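Local coordinates for outer surface protein (Borrelia burgdorferi, PDB 5IZT) that is of uncertain function but probably works at the surface of the Lyme disease spirochaete, as a helical PFam54 protein related to BbCRASP-1, at residues A[185-190]-A[334-339]; A[355-360]-A[367-372]. All coordinates share one frame; numbering follows the deposited sequence. Where two conformers were deposited one is given.

Interaction 1: residues A[185-190]-A[334-339]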
ATOM      1  N   ASN A 185      -9.896  19.228  13.806  1.00 26.31           N
ATOM      2  CA  ASN A 185     -10.571  17.998  14.217  1.00 26.45           C
ATOM      3  C   ASN A 185     -10.933  17.129  13.019  1.00 25.52           C
ATOM      4  O   ASN A 185     -10.873  15.893  13.096  1.00 27.38           O
ATOM      5  CB  ASN A 185     -11.823  18.328  15.027  1.00 32.35           C
ATOM      6  CG  ASN A 185     -11.494  18.860  16.405  1.00 36.27           C
ATOM      7  OD1 ASN A 185     -10.415  18.604  16.930  1.00 33.27           O
ATOM      8  ND2 ASN A 185     -12.442  19.562  17.016  1.00 39.70           N
ATOM      9  N   GLU A 186     -11.313  17.755  11.906  1.00 24.63           N
ATOM     10  CA  GLU A 186     -11.655  17.001  10.711  1.00 31.72           C
ATOM     11  C   GLU A 186     -10.442  16.237  10.190  1.00 29.84           C
ATOM     12  O   GLU A 186     -10.568  15.085   9.752  1.00 24.76           O
ATOM     13  CB  GLU A 186     -12.249  17.955   9.671  1.00 40.22           C
ATOM     14  CG  GLU A 186     -11.726  17.839   8.258  1.00 57.00           C
ATOM     15  CD  GLU A 186     -12.108  19.051   7.413  1.00 67.30           C
ATOM     16  OE1 GLU A 186     -13.213  19.600   7.631  1.00 73.28           O
ATOM     17  OE2 GLU A 186     -11.299  19.467   6.550  1.00 54.81           O
ATOM     18  N   LEU A 187      -9.253  16.845  10.265  1.00 22.25           N
ATOM     19  CA  LEU A 187      -8.053  16.133   9.826  1.00 21.43           C
ATOM     20  C   LEU A 187      -7.700  14.996  10.782  1.00 22.00           C
ATOM     21  O   LEU A 187      -7.328  13.896  10.341  1.00 23.13           O
ATOM     22  CB  LEU A 187      -6.882  17.106   9.690  1.00 19.10           C
ATOM     23  CG  LEU A 187      -5.608  16.518   9.078  1.00 18.63           C
ATOM     24  CD1 LEU A 187      -5.905  15.889   7.709  1.00 21.35           C
ATOM     25  CD2 LEU A 187      -4.515  17.595   8.987  1.00 21.50           C
ATOM     26  N   ILE A 188      -7.828  15.229  12.091  1.00 24.05           N
ATOM     27  CA  ILE A 188      -7.593  14.168  13.069  1.00 22.27           C
ATOM     28  C   ILE A 188      -8.555  13.004  12.839  1.00 27.28           C
ATOM     29  O   ILE A 188      -8.160  11.830  12.877  1.00 26.78           O
ATOM     30  CB  ILE A 188      -7.710  14.731  14.498  1.00 27.33           C
ATOM     31  CG1 ILE A 188      -6.575  15.722  14.772  1.00 27.85           C
ATOM     32  CG2 ILE A 188      -7.724  13.597  15.544  1.00 27.82           C
ATOM     33  CD1 ILE A 188      -6.788  16.570  16.001  1.00 29.07           C
ATOM     34  N   ARG A 189      -9.830  13.314  12.594  1.00 23.67           N
ATOM     35  CA  ARG A 189     -10.822  12.280  12.305  0.54 29.63           C
ATOM     36  C   ARG A 189     -10.455  11.497  11.043  1.00 32.91           C
ATOM     37  O   ARG A 189     -10.577  10.264  11.003  1.00 26.35           O
ATOM     38  CB  ARG A 189     -12.196  12.938  12.160  0.54 33.25           C
ATOM     39  CG  ARG A 189     -13.411  12.052  12.395  0.54 38.74           C
ATOM     40  CD  ARG A 189     -14.665  12.913  12.640  0.54 43.87           C
ATOM     41  NE  ARG A 189     -14.837  13.961  11.627  0.54 48.21           N
ATOM     42  CZ  ARG A 189     -14.613  15.262  11.821  0.54 43.50           C
ATOM     43  NH1 ARG A 189     -14.218  15.711  13.003  0.54 30.30           N
ATOM     44  NH2 ARG A 189     -14.799  16.119  10.827  0.54 41.49           N
ATOM     45  N   ALA A 190     -10.010  12.199   9.998  1.00 26.21           N
ATOM     46  CA  ALA A 190      -9.716  11.523   8.737  1.00 28.61           C
ATOM     47  C   ALA A 190      -8.561  10.538   8.885  1.00 25.74           C
ATOM     48  O   ALA A 190      -8.610   9.429   8.342  1.00 29.62           O
ATOM     49  CB  ALA A 190      -9.402  12.546   7.652  1.00 27.92           C
ATOM     50  N   SER A 334      -3.584  18.247   2.221  1.00 18.01           N
ATOM     51  CA  SER A 334      -3.204  18.002   0.831  1.00 23.45           C
ATOM     52  C   SER A 334      -2.324  16.763   0.712  1.00 27.71           C
ATOM     53  O   SER A 334      -2.477  15.963  -0.229  1.00 21.57           O
ATOM     54  CB  SER A 334      -2.489  19.227   0.265  1.00 29.96           C
ATOM     55  OG  SER A 334      -1.980  18.957  -1.023  1.00 39.32           O
ATOM     56  N   LYS A 335      -1.390  16.591   1.655  1.00 22.99           N
ATOM     57  CA  LYS A 335      -0.512  15.419   1.643  1.00 20.29           C
ATOM     58  C   LYS A 335      -1.289  14.146   1.952  1.00 17.60           C
ATOM     59  O   LYS A 335      -1.008  13.088   1.374  1.00 21.12           O
ATOM     60  CB  LYS A 335       0.629  15.600   2.647  1.00 23.09           C
ATOM     61  CG  LYS A 335       1.576  16.760   2.350  1.00 29.34           C
ATOM     62  CD  LYS A 335       2.196  16.667   0.969  1.00 46.48           C
ATOM     63  CE  LYS A 335       3.057  17.893   0.683  1.00 54.14           C
ATOM     64  NZ  LYS A 335       3.184  18.173  -0.775  1.00 63.03           N
ATOM     65  N   LEU A 336      -2.273  14.220   2.855  1.00 15.81           N
ATOM     66  CA  LEU A 336      -3.138  13.066   3.090  1.00 22.08           C
ATOM     67  C   LEU A 336      -3.896  12.686   1.821  1.00 22.98           C
ATOM     68  O   LEU A 336      -3.960  11.503   1.460  1.00 19.20           O
ATOM     69  CB  LEU A 336      -4.110  13.344   4.239  1.00 22.06           C
ATOM     70  CG  LEU A 336      -5.135  12.224   4.479  1.00 19.54           C
ATOM     71  CD1 LEU A 336      -4.455  10.890   4.817  1.00 23.34           C
ATOM     72  CD2 LEU A 336      -6.144  12.578   5.551  1.00 18.11           C
ATOM     73  N   ASN A 337      -4.456  13.676   1.114  1.00 18.88           N
ATOM     74  CA  ASN A 337      -5.183  13.391  -0.123  1.00 20.81           C
ATOM     75  C   ASN A 337      -4.291  12.731  -1.161  1.00 24.83           C
ATOM     76  O   ASN A 337      -4.744  11.862  -1.921  1.00 25.74           O
ATOM     77  CB  ASN A 337      -5.768  14.673  -0.703  1.00 21.85           C
ATOM     78  CG  ASN A 337      -6.983  15.140   0.047  1.00 28.25           C
ATOM     79  OD1 ASN A 337      -7.626  14.362   0.747  1.00 31.10           O
ATOM     80  ND2 ASN A 337      -7.309  16.409  -0.095  1.00 30.84           N
ATOM     81  N   GLN A 338      -3.028  13.145  -1.219  1.00 21.32           N
ATOM     82  CA  GLN A 338      -2.100  12.590  -2.191  1.00 25.10           C
ATOM     83  C   GLN A 338      -1.779  11.130  -1.890  1.00 26.04           C
ATOM     84  O   GLN A 338      -1.759  10.306  -2.809  1.00 22.15           O
ATOM     85  CB  GLN A 338      -0.821  13.420  -2.227  1.00 27.10           C
ATOM     86  CG  GLN A 338       0.274  12.761  -3.049  1.00 35.05           C
ATOM     87  CD  GLN A 338       1.347  13.719  -3.494  1.00 45.50           C
ATOM     88  OE1 GLN A 338       1.318  14.905  -3.162  1.00 49.22           O
ATOM     89  NE2 GLN A 338       2.308  13.208  -4.252  1.00 50.43           N
ATOM     90  N   ILE A 339      -1.512  10.780  -0.624  1.00 21.58           N
ATOM     91  CA  ILE A 339      -1.197   9.381  -0.334  1.00 21.45           C
ATOM     92  C   ILE A 339      -2.435   8.513  -0.518  1.00 27.07           C
ATOM     93  O   ILE A 339      -2.343   7.369  -0.978  1.00 20.99           O
ATOM     94  CB  ILE A 339      -0.578   9.208   1.073  1.00 23.26           C
ATOM     95  CG1 ILE A 339      -1.570   9.520   2.190  1.00 25.73           C
ATOM     96  CG2 ILE A 339       0.642  10.093   1.238  1.00 24.31           C
ATOM     97  CD1 ILE A 339      -1.028   9.196   3.611  1.00 23.92           C
TER
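No ring or amide plane enters the patch where Leu-187 and Ala-190 meet Leu-336; what touches is methyl against methyl, with no faces or edges to distinguish. One branch of Leu-336 does the work. Its CD2 points between the two partners, 3.9 Å from CB of Ala-190 and 4.0 Å from CD1 of Leu-187, and the two directions open about 76° apart at that methyl. The leucine side chains pass each other in opposite senses, touching through one methyl of each. In Leu-336, CG lies anti to the backbone N (chi1 175°), which carries the branched end out across the gap; Leu-187 takes the same form and reaches its partner by its end. Here helix 179-197 lies along the face of helix 322-359 in an all-helical bundle, both segments running in the same general direction, and segment 334-339 falls in a predicted coiled coil. The CA atoms of Ala-190 and Leu-336 are 8.8 Å apart, and CB of Ala-190 points toward the leucine. Helix 280-316 closes the core through Ile-308 on Leu-187 and Leu-301 on Leu-336. At the border of this apolar seam, Glu-186 forms a salt bridge with Lys-333.

Interaction 2: residues A[355-360]-A[367-372]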
ATOM      1  N   ALA A 355      -8.751  -8.095 -13.603  1.00 35.18           N
ATOM      2  CA  ALA A 355      -9.825  -8.185 -14.587  1.00 37.80           C
ATOM      3  C   ALA A 355      -9.313  -8.630 -15.949  1.00 43.78           C
ATOM      4  O   ALA A 355     -10.016  -9.343 -16.672  1.00 43.04           O
ATOM      5  CB  ALA A 355     -10.540  -6.844 -14.715  1.00 33.32           C
ATOM      6  N   ASN A 356      -8.095  -8.235 -16.314  1.00 40.81           N
ATOM      7  CA  ASN A 356      -7.626  -8.530 -17.658  0.55 43.11           C
ATOM      8  C   ASN A 356      -6.970  -9.899 -17.763  1.00 47.65           C
ATOM      9  O   ASN A 356      -7.246 -10.629 -18.720  1.00 57.20           O
ATOM     10  CB  ASN A 356      -6.674  -7.435 -18.142  0.55 43.86           C
ATOM     11  CG  ASN A 356      -7.419  -6.236 -18.711  0.55 44.70           C
ATOM     12  OD1 ASN A 356      -7.646  -5.246 -18.019  0.55 45.09           O
ATOM     13  ND2 ASN A 356      -7.819  -6.333 -19.975  0.55 44.46           N
ATOM     14  N   ALA A 357      -6.128 -10.287 -16.802  1.00 45.11           N
ATOM     15  CA  ALA A 357      -5.524 -11.615 -16.890  1.00 49.65           C
ATOM     16  C   ALA A 357      -6.557 -12.721 -16.713  1.00 63.08           C
ATOM     17  O   ALA A 357      -6.271 -13.878 -17.037  1.00 66.84           O
ATOM     18  CB  ALA A 357      -4.420 -11.766 -15.842  1.00 42.08           C
ATOM     19  N   SER A 358      -7.750 -12.376 -16.226  1.00 70.44           N
ATOM     20  CA  SER A 358      -8.856 -13.316 -16.081  1.00 77.10           C
ATOM     21  C   SER A 358      -9.591 -13.505 -17.403  1.00 82.78           C
ATOM     22  O   SER A 358      -9.727 -14.629 -17.902  1.00 89.77           O
ATOM     23  CB  SER A 358      -9.824 -12.842 -14.989  1.00 77.67           C
ATOM     24  N   SER A 359     -10.060 -12.402 -17.994  1.00 77.56           N
ATOM     25  CA  SER A 359     -10.939 -12.474 -19.151  1.00 73.49           C
ATOM     26  C   SER A 359     -10.212 -12.379 -20.487  1.00 71.92           C
ATOM     27  O   SER A 359     -10.861 -12.511 -21.532  1.00 76.81           O
ATOM     28  CB  SER A 359     -11.988 -11.354 -19.069  1.00 68.91           C
ATOM     29  N   ASN A 360      -8.906 -12.121 -20.497  1.00104.99           N
ATOM     30  CA  ASN A 360      -8.118 -12.193 -21.721  1.00 96.18           C
ATOM     31  C   ASN A 360      -7.585 -13.618 -21.858  1.00 92.41           C
ATOM     32  O   ASN A 360      -6.781 -14.062 -21.031  1.00 85.30           O
ATOM     33  CB  ASN A 360      -6.984 -11.167 -21.715  1.00 93.41           C
ATOM     34  CG  ASN A 360      -6.329 -10.996 -23.079  1.00 93.48           C
ATOM     35  OD1 ASN A 360      -6.255 -11.934 -23.878  1.00 93.94           O
ATOM     36  ND2 ASN A 360      -5.858  -9.782 -23.354  1.00 88.61           N
ATOM     37  N   LYS A 367       4.814 -16.522 -20.329  1.00 34.15           N
ATOM     38  CA  LYS A 367       5.703 -15.506 -20.898  1.00 31.29           C
ATOM     39  C   LYS A 367       4.923 -14.323 -21.475  1.00 29.44           C
ATOM     40  O   LYS A 367       5.298 -13.161 -21.265  1.00 25.01           O
ATOM     41  CB  LYS A 367       6.595 -16.132 -21.974  1.00 34.44           C
ATOM     42  N   SER A 368       3.848 -14.599 -22.214  1.00 32.78           N
ATOM     43  CA  SER A 368       3.050 -13.525 -22.800  1.00 37.47           C
ATOM     44  C   SER A 368       2.423 -12.672 -21.716  1.00 29.37           C
ATOM     45  O   SER A 368       2.355 -11.444 -21.841  1.00 28.39           O
ATOM     46  CB  SER A 368       1.961 -14.102 -23.704  1.00 49.78           C
ATOM     47  OG  SER A 368       2.501 -14.985 -24.665  1.00 51.08           O
ATOM     48  N   LEU A 369       1.945 -13.313 -20.647  1.00 26.27           N
ATOM     49  CA  LEU A 369       1.381 -12.579 -19.521  1.00 26.03           C
ATOM     50  C   LEU A 369       2.417 -11.668 -18.869  1.00 27.54           C
ATOM     51  O   LEU A 369       2.105 -10.524 -18.512  1.00 26.11           O
ATOM     52  CB  LEU A 369       0.816 -13.567 -18.504  1.00 30.13           C
ATOM     53  CG  LEU A 369       0.163 -13.014 -17.249  1.00 33.35           C
ATOM     54  CD1 LEU A 369      -1.076 -12.216 -17.615  1.00 38.97           C
ATOM     55  CD2 LEU A 369      -0.181 -14.171 -16.317  1.00 37.47           C
ATOM     56  N   ALA A 370       3.655 -12.152 -18.698  1.00 17.32           N
ATOM     57  CA  ALA A 370       4.679 -11.315 -18.076  1.00 17.43           C
ATOM     58  C   ALA A 370       4.968 -10.086 -18.922  1.00 18.77           C
ATOM     59  O   ALA A 370       5.090  -8.978 -18.400  1.00 17.13           O
ATOM     60  CB  ALA A 370       5.963 -12.111 -17.843  1.00 17.04           C
ATOM     61  N   GLU A 371       5.114 -10.270 -20.232  1.00 18.80           N
ATOM     62  CA  GLU A 371       5.363  -9.137 -21.119  1.00 23.18           C
ATOM     63  C   GLU A 371       4.215  -8.140 -21.076  1.00 21.64           C
ATOM     64  O   GLU A 371       4.433  -6.923 -21.017  1.00 20.30           O
ATOM     65  CB  GLU A 371       5.578  -9.647 -22.548  1.00 27.52           C
ATOM     66  CG  GLU A 371       5.799  -8.563 -23.599  1.00 40.81           C
ATOM     67  CD  GLU A 371       7.262  -8.200 -23.785  1.00 51.19           C
ATOM     68  OE1 GLU A 371       8.060  -8.416 -22.850  1.00 54.98           O
ATOM     69  OE2 GLU A 371       7.611  -7.695 -24.873  1.00 59.22           O
ATOM     70  N   TYR A 372       2.983  -8.640 -21.135  1.00 23.41           N
ATOM     71  CA  TYR A 372       1.806  -7.770 -21.108  1.00 22.13           C
ATOM     72  C   TYR A 372       1.767  -6.933 -19.834  1.00 19.02           C
ATOM     73  O   TYR A 372       1.554  -5.711 -19.878  1.00 20.95           O
ATOM     74  CB  TYR A 372       0.540  -8.621 -21.214  1.00 28.61           C
ATOM     75  CG  TYR A 372      -0.739  -7.816 -21.244  1.00 26.39           C
ATOM     76  CD1 TYR A 372      -1.206  -7.289 -22.446  1.00 33.34           C
ATOM     77  CD2 TYR A 372      -1.456  -7.548 -20.087  1.00 29.02           C
ATOM     78  CE1 TYR A 372      -2.371  -6.543 -22.498  1.00 32.31           C
ATOM     79  CE2 TYR A 372      -2.618  -6.788 -20.126  1.00 28.46           C
ATOM     80  CZ  TYR A 372      -3.063  -6.297 -21.342  1.00 30.68           C
ATOM     81  OH  TYR A 372      -4.208  -5.549 -21.416  1.00 33.68           O
TER
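Ala-357 and Leu-369 stand nearest across two helical segments that cross steeply rather than run antiparallel, with their CA atoms 7.5 Å apart. Segment 355-360 is the end of its helix: Asn-360 N still bonds to Asn-356 O at 2.9 Å, the bond from Ser-359 N to Ala-355 O is weak, and Asn-360 is the first residue to leave helical angles, its psi opening to 115°. Segment 367-372 remains regular, with Tyr-372 N bonded to Ser-368 O at 3.0 Å. The apolar touch is single: CB of Ala-357 meets CD1 of Leu-369 at 3.8 Å. Because CG of Leu-369 is anti to its own N (chi1 -179°), the isobutyl group extends across the gap and presents one methyl to the alanine. This is the turn of a helical hairpin, in which helices 322-359 and 366-395 are joined by a short connection, with the chain turning back so that the helices run in opposite general directions, though their ends cross steeply here. Ile-269 on Ala-357, together with Thr-272 and Leu-273 on Leu-369, brings helix 260-274 against the same seam, and Leu-363 of the connection itself lies on both Leu-369 and Tyr-372. Beside the alanine, the side chain of Asn-356 crosses that of Tyr-372 at about a right angle, close to the hydroxyl end of the phenol. The orientation of that amide is uncertain, and the approach is proximity without a hydrogen bond. The phenol OH has its polar partner further along its own helix, a hydrogen bond with Arg-376 NH1, while Asn-356 also rests on Arg-376 and Tyr-377.

How the interactions relate
Interaction 1 and interaction 2 lie on opposite sides of the centre of the chain, their centres 36 Å apart and their nearest atoms about 21 Å apart, so they do not touch. Both use helix 322-359, one along its length and the other at its C-terminal end. In chain order they come in series: in interaction 1 helix 322-359, more than 140 residues further on, returns to helix 179-197, and interaction 2 then joins that long helix to the next one, 366-395, across a short turn. The long helix thus links two distant parts of an elongated, all-helical bundle, tying the first modelled helix and the final hairpin into one fold.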